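Local coordinates for uncharacterized protein SPT16D (Chaetomium thermophilum var. thermophilum, PDB 4KHB), which is the PH-like domain of the Spt16 subunit that pairs with Pob3 in FACT, a complex that probably acts as a histone chaperone reorganizing nucleosomes, at residues A[50-55]-A[67-71]. Numbering follows the deposited sequence.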
# COMPACT_ATOMS: atom_id res chain seq x y z
N ASN A 50 11.60 -9.40 12.54
CA ASN A 50 13.05 -9.44 12.39
C ASN A 50 13.58 -8.29 11.53
O ASN A 50 14.79 -8.13 11.35
CB ASN A 50 13.49 -10.78 11.80
CG ASN A 50 13.25 -11.95 12.75
OD1 ASN A 50 12.94 -11.75 13.92
ND2 ASN A 50 13.40 -13.16 12.24
N THR A 51 12.65 -7.51 11.00
CA THR A 51 12.95 -6.41 10.10
C THR A 51 12.87 -5.09 10.88
O THR A 51 13.37 -4.05 10.43
CB THR A 51 11.98 -6.44 8.89
OG1 THR A 51 12.72 -6.36 7.66
CG2 THR A 51 10.98 -5.30 8.94
N ILE A 52 12.28 -5.15 12.07
CA ILE A 52 11.96 -3.96 12.86
C ILE A 52 12.98 -3.66 13.96
O ILE A 52 13.39 -4.55 14.70
CB ILE A 52 10.54 -4.09 13.48
CG1 ILE A 52 9.48 -3.97 12.39
CG2 ILE A 52 10.31 -3.02 14.54
CD1 ILE A 52 8.11 -4.49 12.80
N LYS A 53 13.38 -2.39 14.04
CA LYS A 53 14.29 -1.91 15.08
C LYS A 53 13.54 -1.57 16.37
O LYS A 53 13.75 -2.20 17.40
CB LYS A 53 15.05 -0.68 14.58
CG LYS A 53 16.19 -0.22 15.48
CD LYS A 53 16.98 0.89 14.82
CE LYS A 53 18.37 1.01 15.42
NZ LYS A 53 18.40 2.04 16.49
N ASN A 54 12.66 -0.57 16.29
CA ASN A 54 11.84 -0.19 17.44
C ASN A 54 10.53 0.49 17.03
O ASN A 54 10.33 0.81 15.86
CB ASN A 54 12.63 0.72 18.39
CG ASN A 54 13.24 1.92 17.69
OD1 ASN A 54 12.55 2.68 17.01
ND2 ASN A 54 14.55 2.09 17.86
N ALA A 55 9.65 0.72 18.01
CA ALA A 55 8.40 1.44 17.78
C ALA A 55 8.15 2.45 18.89
O ALA A 55 8.34 2.14 20.07
CB ALA A 55 7.24 0.47 17.67
N ARG A 67 5.56 5.77 15.31
CA ARG A 67 6.69 5.64 14.39
C ARG A 67 7.40 4.30 14.53
O ARG A 67 7.87 3.94 15.61
CB ARG A 67 7.69 6.78 14.56
CG ARG A 67 9.08 6.44 14.05
CD ARG A 67 9.69 7.60 13.29
NE ARG A 67 10.74 8.27 14.06
CZ ARG A 67 11.82 8.82 13.52
NH1 ARG A 67 12.01 8.77 12.21
NH2 ARG A 67 12.72 9.42 14.30
N ILE A 68 7.43 3.56 13.43
CA ILE A 68 8.14 2.28 13.39
C ILE A 68 9.45 2.43 12.63
O ILE A 68 9.45 2.79 11.45
CB ILE A 68 7.27 1.20 12.73
CG1 ILE A 68 5.96 1.02 13.51
CG2 ILE A 68 8.02 -0.11 12.64
CD1 ILE A 68 4.85 0.34 12.72
N ASN A 69 10.57 2.17 13.31
CA ASN A 69 11.88 2.20 12.66
C ASN A 69 12.35 0.80 12.29
O ASN A 69 12.22 -0.14 13.07
CB ASN A 69 12.93 2.90 13.53
CG ASN A 69 12.62 4.38 13.73
OD1 ASN A 69 12.78 5.18 12.81
ND2 ASN A 69 12.20 4.74 14.93
N PHE A 70 12.89 0.67 11.09
CA PHE A 70 13.31 -0.64 10.58
C PHE A 70 14.82 -0.82 10.63
O PHE A 70 15.57 0.16 10.70
CB PHE A 70 12.81 -0.80 9.15
CG PHE A 70 11.31 -0.82 9.03
CD1 PHE A 70 10.61 -2.01 9.16
CD2 PHE A 70 10.60 0.35 8.79
CE1 PHE A 70 9.24 -2.04 9.05
CE2 PHE A 70 9.22 0.33 8.68
CZ PHE A 70 8.54 -0.87 8.81
N LEU A 71 15.27 -2.07 10.58
CA LEU A 71 16.70 -2.35 10.53
C LEU A 71 17.25 -2.18 9.12
O LEU A 71 16.74 -2.78 8.17
CB LEU A 71 16.99 -3.76 11.06
CG LEU A 71 16.63 -3.96 12.53
CD1 LEU A 71 16.56 -5.44 12.90
CD2 LEU A 71 17.63 -3.24 13.41
O HOH W 1 15.90 -5.46 7.72
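K53 and N54 both point their backbone N-H groups at the carbonyl of N69, which accepts both, in a short hydrogen bond from K53 N to N69 O (2.7 Å) and a longer one from N54 N to the same oxygen (3.3 Å). The return bond, N69 N to N54 O, is 2.9 Å, and L71 N to T51 O closes the far end almost straight, at 174°. Packing is tight on the buried side. There T51 CG2 meets the F70 ring at its edge, 3.3 Å from F70 CD1, and I52 CG1 reaches F70 CE1 obliquely while also touching I68 CG2. I36 of strand 35-40 packs on both I52 and I68, and F47 meets the ring of F70. The other side is looser: K53, exposed, sets CB and CG against L71 CD2, and its end leads away. N54 and N69 lie there side by side, their amide planes 81° apart, and N69 ND2 donates to N54 OD1 (2.9 Å) in the plane of the acceptor carbonyl. With N54 CG lodged between its own N and carbonyl carbon (chi1 53°), OD1 is swung toward N69. A leucine in place of N54 would probably leave N69 ND2 without this acceptor and its amide freer to turn. Next to the partner subunit, a water donates to L71 O and accepts a weak hydrogen bond from T51 OG1; N109 of the POB3N chain also donates to L71 O. The one-residue register shift between the I52-F70 and N54-N69 pairs, with two residues facing N69, defines a classic beta bulge in the antiparallel hairpin 52-60/63-70 of this PH-like domain.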